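Local coordinates for protein aspartate-semialdehyde dehydrogenase (Candida albicans, PDB 3HSK) that catalyses the NADPH-dependent reductive dephosphorylation of 4-phospho-L-aspartate to L-aspartate semialdehyde, the second step in making threonine, methionine and the other aspartate-family amino acids, at residues 106-111 with 122-127; 218-224 with 263-267; 283-288 with 349-353. One frame throughout, in Å; residues are numbered along the deposited sequence.

Contact 1. Residues 106-111 with 122-127; sequences AGDIEK and SNAKNY
Ala106 sets its CB against the CB of Ala124, 3.6 Å away, where helix 103-115 of the Rossmann-like NADP-binding domain meets the loop leaving strand 119-122. The helix connects the parallel strands 96-99 and 119-122, so the contact lies within a beta-alpha-beta crossover, at the turn that follows its second strand. Ala106 also touches Leu101, which lines the NADP pocket.

One position along, Gly107 has only backbone to offer. The Tyr127 ring turns its edge to Gly107 O, and Tyr127 OH donates to that oxygen at 2.8 Å, coming in about 50° above the carbonyl plane. Gly107 O also takes the helical bond from Lys111 N, which is weak at 3.4 Å.

Glu110 carries the deeper half of the contact. With CG anti to its carbonyl carbon (chi1 -73°) and the chain extended beyond, its carboxylate runs past the Tyr127 ring in the opposite direction; Glu110 OE1 comes to the ring edge, 3.6 Å from CD2 of Tyr127. Glu110 OE2 also bonds Ser99 OG, tying the helix to the end of strand 96-99.

Lys111 lays its CB beside Tyr127 OH while its amine leads away. Ser122 OG, approaching from above the carboxylate plane, donates to Glu110 OE2 at 2.6 Å and accepts from Ala124 N at 3.0 Å, closing an ST turn.

Contact 2. Residues 218-224 with 263-267; sequences DNIVPYI and CNRVP
Val221 and Arg265 form a single antiparallel bridge, a hydrogen-bonded pair joining two extended loop segments. Arg265 N gives Val221 O a nearly straight bond of 2.9 Å, while the return bond from Val221 N to Arg265 O is longer, 3.2 Å. Val221 O also receives a CA-H...O contact from Asn264.

The arginine side chain leaves with CG anti to the backbone N (chi1 -173°), then folds at chi2 and chi3 (80° and 64°), which brings the guanidinium back against Ile224. The isoleucine crosses it at about a right angle: CD1 of Ile224 sits over the centre of one face, 3.9 Å above the Arg265 guanidinium plane, and Ile224 CG2 lies 3.7 Å from NH2 of Arg265. An apolar branch thus covers one face of the cation, whose NH1 bonds Ala201 O. The His272 side chain, predicted to be the catalytic proton acceptor, lies about 5 Å from that of Arg265 at nearest atoms, so this packing borders the probable active site.

Asn264 turns its amide toward Pro222, with Asn264 OD1 3.2 Å from the Pro222 CA, while ND2 is held by Thr198 O. Ile220 and Val266 point the same way, side by side, their CG1 atoms 3.9 Å apart. At the far end the Pro267 ring puts CG against Asn219 O. At the other end a water accepts from Ile224 N and lies within hydrogen-bonding distance of Cys263 O.

The second subunit covers Ile220 with its own Val266, and its Arg330 forms a salt bridge with Asp218. Within the chain, Val221 and Arg265 pack on helix 213-216, Cys263 reaches helix 227-238, and Asn264 and Val266 lie along strand 191-199 and pair with Gln200 just beyond it.

Contact 3. Residues 283-288 with 349-353; sequences RPAPSV and LDFKM
Phe351 drives its ring into the bend formed by Pro286, Ser287 and Val288, and this is the close-packed half of the contact. The ring enters edge first: Phe351 CZ lies 3.2 Å from Pro286 O, and Phe351 CE1 meets Val288 CG2 at 3.7 Å. The proline ring crosses at a slant, Pro286 CG 3.9 Å from CE2 of Phe351, and Ala285 CB adds a looser touch to the same carbon. Val291 of helix 288-297 packs on the phenylalanine too, so the aromatic ring is wedged against the start of that helix, where Ser287 is the N-cap.

The backbone here is a classic beta bulge: Asp350 and Phe351 both face Leu278 of the neighbouring strand 273-280, where strand 351-357 of the dimerisation domain's mixed sheet begins. The bulge is consistent with both side chains pointing toward the 283-288 loop.

Toward solvent, apolar packing gives way to charge. Arg283, otherwise exposed, curls back through chi2 and chi3 (-45° and -64°) and grips the Asp350 carboxylate end-on. Arg283 NH1 meets the syn lone pair of Asp350 OD2 at 2.7 Å, almost dead straight at 178°; Arg283 NH2 reaches Asp350 OD1 at 2.8 Å, somewhat tilted. Phe280 secures both partners, its backbone O accepting from Arg283 NH1 and its N donating to Asp350 OD2, while Ala285 CB lies 3.6 Å from CG of Asp350.

How the contacts relate
Contact 1 belongs to the NADP-binding domain, whereas contacts 2 and 3 both lie in the dimerisation domain, each with one segment next to or on its mixed sheet. The strand 273-280 begins after 263-267 and ends before 283-288, so it links these two, whose centres are about 29 Å apart. Contacts 1 and 2 are partly buried; contact 3 is at the surface, its centre about 27 Å from the chain centre. Their chemistry follows: a helix held by serine and tyrosine hydroxyls, a backbone bridge beside the probable active site, and a salt bridge beside an edge-packed phenylalanine. Contact 2 meets the second subunit directly; in contact 3 Lys352 of the strand does so.

Contact 1. Residues 106-111 with 122-127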
# COMPACT_ATOMS: atom_id res chain seq x y z
N ALA A 106 23.42 16.87 14.44
CA ALA A 106 24.30 16.26 13.44
C ALA A 106 24.92 17.28 12.47
O ALA A 106 26.08 17.16 12.10
CB ALA A 106 23.56 15.17 12.67
N GLY A 107 24.13 18.29 12.09
CA GLY A 107 24.61 19.38 11.24
C GLY A 107 25.97 19.91 11.66
O GLY A 107 26.96 19.71 10.95
N ASP A 108 26.02 20.56 12.82
CA ASP A 108 27.25 21.17 13.34
C ASP A 108 28.37 20.15 13.59
O ASP A 108 29.52 20.39 13.21
CB ASP A 108 26.96 21.93 14.64
CG ASP A 108 26.17 23.22 14.42
OD1 ASP A 108 25.70 23.46 13.29
OD2 ASP A 108 26.02 24.01 15.38
N ILE A 109 28.02 19.03 14.21
CA ILE A 109 28.99 18.01 14.63
C ILE A 109 29.72 17.34 13.46
O ILE A 109 30.95 17.29 13.45
CB ILE A 109 28.35 16.94 15.56
CG1 ILE A 109 27.97 17.56 16.92
CG2 ILE A 109 29.29 15.76 15.79
CD1 ILE A 109 26.95 16.76 17.71
N GLU A 110 28.96 16.83 12.50
CA GLU A 110 29.53 16.15 11.33
C GLU A 110 30.41 17.07 10.50
O GLU A 110 31.41 16.63 9.93
CB GLU A 110 28.43 15.53 10.47
CG GLU A 110 27.80 14.29 11.09
CD GLU A 110 26.49 13.89 10.44
OE1 GLU A 110 26.09 14.53 9.43
OE2 GLU A 110 25.85 12.94 10.93
N LYS A 111 30.05 18.35 10.45
CA LYS A 111 30.83 19.37 9.75
C LYS A 111 32.20 19.55 10.39
O LYS A 111 33.21 19.58 9.68
CB LYS A 111 30.06 20.70 9.72
CG LYS A 111 30.76 21.83 8.95
CD LYS A 111 29.98 23.12 9.10
CE LYS A 111 30.74 24.32 8.53
NZ LYS A 111 30.85 24.29 7.03
N SER A 122 27.38 8.82 7.32
CA SER A 122 26.29 9.27 8.20
C SER A 122 24.87 8.88 7.77
O SER A 122 24.52 8.99 6.59
CB SER A 122 26.35 10.79 8.36
OG SER A 122 25.20 11.25 9.05
N ASN A 123 24.07 8.44 8.74
CA ASN A 123 22.64 8.17 8.52
C ASN A 123 21.73 9.38 8.78
O ASN A 123 20.53 9.33 8.52
CB ASN A 123 22.16 6.95 9.32
CG ASN A 123 20.72 6.54 8.96
OD1 ASN A 123 20.40 6.28 7.80
ND2 ASN A 123 19.86 6.49 9.97
N ALA A 124 22.31 10.46 9.30
CA ALA A 124 21.57 11.71 9.51
C ALA A 124 21.18 12.30 8.16
O ALA A 124 21.94 12.24 7.20
CB ALA A 124 22.41 12.70 10.31
N LYS A 125 19.98 12.88 8.11
CA LYS A 125 19.42 13.42 6.87
C LYS A 125 20.06 14.75 6.44
O LYS A 125 19.93 15.15 5.29
CB LYS A 125 17.91 13.61 7.01
CG LYS A 125 17.51 14.73 7.98
CD LYS A 125 16.01 14.82 8.15
CE LYS A 125 15.59 16.14 8.79
NZ LYS A 125 14.12 16.33 8.66
N ASN A 126 20.75 15.40 7.38
CA ASN A 126 21.26 16.77 7.23
C ASN A 126 21.96 17.07 5.91
O ASN A 126 21.61 18.03 5.21
CB ASN A 126 22.18 17.13 8.40
CG ASN A 126 21.46 17.13 9.75
OD1 ASN A 126 21.19 18.19 10.32
ND2 ASN A 126 21.15 15.94 10.25
N TYR A 127 22.95 16.25 5.56
CA TYR A 127 23.82 16.55 4.43
C TYR A 127 23.49 15.72 3.19
O TYR A 127 24.22 15.78 2.20
CB TYR A 127 25.29 16.43 4.83
CG TYR A 127 25.69 17.54 5.78
CD1 TYR A 127 25.72 18.87 5.35
CD2 TYR A 127 26.02 17.27 7.11
CE1 TYR A 127 26.06 19.91 6.21
CE2 TYR A 127 26.38 18.30 7.98
CZ TYR A 127 26.39 19.62 7.52
OH TYR A 127 26.73 20.65 8.36

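Contact 2. Residues 218-224 with 263-267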
# COMPACT_ATOMS: atom_id res chain seq x y z
N ASP A 218 -4.17 -2.86 15.38
CA ASP A 218 -5.42 -2.90 14.62
C ASP A 218 -5.67 -1.59 13.86
O ASP A 218 -6.79 -1.08 13.80
CB ASP A 218 -6.58 -3.24 15.55
CG ASP A 218 -7.90 -3.37 14.83
OD1 ASP A 218 -7.94 -3.79 13.65
OD2 ASP A 218 -8.92 -3.06 15.47
N ASN A 219 -4.60 -1.03 13.29
CA ASN A 219 -4.69 0.29 12.68
C ASN A 219 -3.69 0.49 11.56
O ASN A 219 -2.75 -0.29 11.41
CB ASN A 219 -4.49 1.38 13.74
CG ASN A 219 -4.97 2.74 13.27
OD1 ASN A 219 -5.96 2.85 12.55
ND2 ASN A 219 -4.27 3.79 13.69
N ILE A 220 -3.90 1.54 10.78
CA ILE A 220 -2.99 1.99 9.74
C ILE A 220 -2.87 3.50 9.82
O ILE A 220 -3.87 4.20 9.87
CB ILE A 220 -3.46 1.51 8.35
CG1 ILE A 220 -2.79 0.19 8.04
CG2 ILE A 220 -3.18 2.55 7.25
CD1 ILE A 220 -3.68 -0.77 7.32
N VAL A 221 -1.63 3.98 9.87
CA VAL A 221 -1.37 5.41 9.84
C VAL A 221 -0.86 5.78 8.46
O VAL A 221 0.28 5.47 8.13
CB VAL A 221 -0.35 5.84 10.93
CG1 VAL A 221 -0.20 7.38 10.95
CG2 VAL A 221 -0.76 5.31 12.30
N PRO A 222 -1.69 6.46 7.65
CA PRO A 222 -1.33 6.73 6.26
C PRO A 222 -0.45 7.97 6.12
O PRO A 222 -0.66 8.77 5.22
CB PRO A 222 -2.68 6.97 5.61
CG PRO A 222 -3.47 7.65 6.69
CD PRO A 222 -3.00 7.04 7.99
N TYR A 223 0.53 8.12 7.01
CA TYR A 223 1.39 9.29 7.05
C TYR A 223 2.63 9.00 7.88
O TYR A 223 2.53 8.61 9.04
CB TYR A 223 0.64 10.50 7.62
CG TYR A 223 1.44 11.78 7.68
CD1 TYR A 223 1.71 12.52 6.53
CD2 TYR A 223 1.91 12.27 8.91
CE1 TYR A 223 2.43 13.71 6.59
CE2 TYR A 223 2.63 13.47 8.97
CZ TYR A 223 2.89 14.17 7.81
OH TYR A 223 3.59 15.35 7.87
N ILE A 224 3.79 9.14 7.25
CA ILE A 224 5.06 9.13 7.94
C ILE A 224 5.73 10.45 7.58
O ILE A 224 6.00 10.72 6.41
CB ILE A 224 5.94 7.90 7.56
CG1 ILE A 224 5.15 6.59 7.79
CG2 ILE A 224 7.25 7.91 8.35
CD1 ILE A 224 5.85 5.32 7.35
N CYS A 263 3.25 6.78 1.63
CA CYS A 263 3.82 6.00 2.72
C CYS A 263 2.84 5.74 3.85
O CYS A 263 2.07 6.62 4.23
CB CYS A 263 5.10 6.66 3.24
SG CYS A 263 6.32 6.90 1.94
N ASN A 264 2.89 4.51 4.37
CA ASN A 264 1.98 4.06 5.42
C ASN A 264 2.71 3.24 6.46
O ASN A 264 3.59 2.45 6.13
CB ASN A 264 0.85 3.21 4.83
CG ASN A 264 0.15 3.89 3.66
OD1 ASN A 264 -0.80 4.64 3.85
ND2 ASN A 264 0.60 3.59 2.45
N ARG A 265 2.35 3.45 7.72
CA ARG A 265 2.80 2.59 8.82
C ARG A 265 1.76 1.49 9.02
O ARG A 265 0.55 1.75 9.00
CB ARG A 265 2.97 3.41 10.11
CG ARG A 265 3.60 2.63 11.27
CD ARG A 265 5.12 2.54 11.14
NE ARG A 265 5.75 3.85 11.22
CZ ARG A 265 7.00 4.12 10.86
NH1 ARG A 265 7.79 3.16 10.37
NH2 ARG A 265 7.47 5.36 10.97
N VAL A 266 2.23 0.27 9.21
CA VAL A 266 1.34 -0.88 9.40
C VAL A 266 1.69 -1.62 10.69
O VAL A 266 2.78 -1.42 11.22
CB VAL A 266 1.39 -1.85 8.18
CG1 VAL A 266 0.70 -1.24 6.96
CG2 VAL A 266 2.83 -2.27 7.87
N PRO A 267 0.76 -2.44 11.22
CA PRO A 267 1.05 -3.16 12.46
C PRO A 267 1.92 -4.40 12.22
O PRO A 267 1.49 -5.53 12.41
CB PRO A 267 -0.35 -3.55 13.00
CG PRO A 267 -1.35 -3.10 11.95
CD PRO A 267 -0.60 -2.73 10.71
O HOH W 1 3.58 9.36 4.62

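Contact 3. Residues 283-288 with 349-353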
# COMPACT_ATOMS: atom_id res chain seq x y z
N ARG A 283 11.51 2.37 -25.67
CA ARG A 283 10.48 1.43 -26.10
C ARG A 283 11.06 0.36 -27.04
O ARG A 283 12.07 0.60 -27.71
CB ARG A 283 9.31 2.17 -26.78
CG ARG A 283 8.74 3.38 -26.00
CD ARG A 283 8.52 3.11 -24.50
NE ARG A 283 7.52 2.08 -24.23
CZ ARG A 283 7.35 1.48 -23.05
NH1 ARG A 283 8.14 1.78 -22.02
NH2 ARG A 283 6.40 0.56 -22.91
N PRO A 284 10.44 -0.84 -27.07
CA PRO A 284 9.32 -1.20 -26.22
C PRO A 284 9.80 -1.74 -24.87
O PRO A 284 10.99 -2.03 -24.70
CB PRO A 284 8.63 -2.30 -27.03
CG PRO A 284 9.75 -2.99 -27.73
CD PRO A 284 10.84 -1.95 -27.95
N ALA A 285 8.88 -1.85 -23.92
CA ALA A 285 9.15 -2.52 -22.65
C ALA A 285 9.64 -3.93 -22.91
O ALA A 285 9.20 -4.57 -23.87
CB ALA A 285 7.89 -2.56 -21.80
N PRO A 286 10.57 -4.43 -22.07
CA PRO A 286 10.98 -5.83 -22.16
C PRO A 286 9.84 -6.77 -21.76
O PRO A 286 8.73 -6.32 -21.48
CB PRO A 286 12.12 -5.92 -21.15
CG PRO A 286 11.85 -4.82 -20.17
CD PRO A 286 11.28 -3.71 -21.00
N SER A 287 10.10 -8.08 -21.74
CA SER A 287 9.10 -9.03 -21.27
C SER A 287 9.27 -9.24 -19.77
O SER A 287 10.33 -8.94 -19.21
CB SER A 287 9.22 -10.36 -22.03
OG SER A 287 10.46 -10.99 -21.75
N VAL A 288 8.22 -9.76 -19.13
CA VAL A 288 8.24 -10.07 -17.70
C VAL A 288 9.39 -11.01 -17.35
O VAL A 288 10.05 -10.84 -16.33
CB VAL A 288 6.90 -10.69 -17.21
CG1 VAL A 288 6.96 -11.03 -15.72
CG2 VAL A 288 5.75 -9.72 -17.47
N LEU A 349 1.64 1.84 -16.15
CA LEU A 349 3.04 1.87 -16.52
C LEU A 349 3.39 0.52 -17.12
O LEU A 349 2.51 -0.17 -17.64
CB LEU A 349 3.91 2.25 -15.31
CG LEU A 349 3.63 3.65 -14.72
CD1 LEU A 349 4.61 4.02 -13.61
CD2 LEU A 349 3.61 4.73 -15.80
N ASP A 350 4.66 0.13 -17.08
CA ASP A 350 5.10 -1.10 -17.73
C ASP A 350 4.97 -2.33 -16.83
O ASP A 350 4.42 -3.36 -17.24
CB ASP A 350 6.54 -0.97 -18.24
CG ASP A 350 6.65 -0.09 -19.47
OD1 ASP A 350 5.68 0.04 -20.25
OD2 ASP A 350 7.74 0.49 -19.68
N PHE A 351 5.50 -2.21 -15.61
CA PHE A 351 5.55 -3.33 -14.68
C PHE A 351 5.19 -2.89 -13.27
O PHE A 351 5.47 -1.76 -12.87
CB PHE A 351 6.94 -3.97 -14.66
CG PHE A 351 7.37 -4.55 -15.98
CD1 PHE A 351 7.00 -5.84 -16.35
CD2 PHE A 351 8.16 -3.80 -16.86
CE1 PHE A 351 7.40 -6.37 -17.59
CE2 PHE A 351 8.56 -4.33 -18.10
CZ PHE A 351 8.17 -5.61 -18.45
N LYS A 352 4.57 -3.80 -12.53
CA LYS A 352 4.39 -3.66 -11.10
C LYS A 352 4.94 -4.88 -10.39
O LYS A 352 5.02 -5.96 -10.97
CB LYS A 352 2.93 -3.37 -10.72
CG LYS A 352 1.89 -4.36 -11.23
CD LYS A 352 0.48 -3.82 -10.94
CE LYS A 352 -0.62 -4.61 -11.64
NZ LYS A 352 -1.95 -3.96 -11.48
N MET A 353 5.33 -4.69 -9.14
CA MET A 353 5.93 -5.75 -8.32
C MET A 353 5.90 -5.36 -6.84
O MET A 353 5.60 -4.21 -6.50
CB MET A 353 7.36 -6.05 -8.77
CG MET A 353 8.35 -4.89 -8.63
SD MET A 353 9.89 -5.14 -9.54
CE MET A 353 9.26 -4.88 -11.21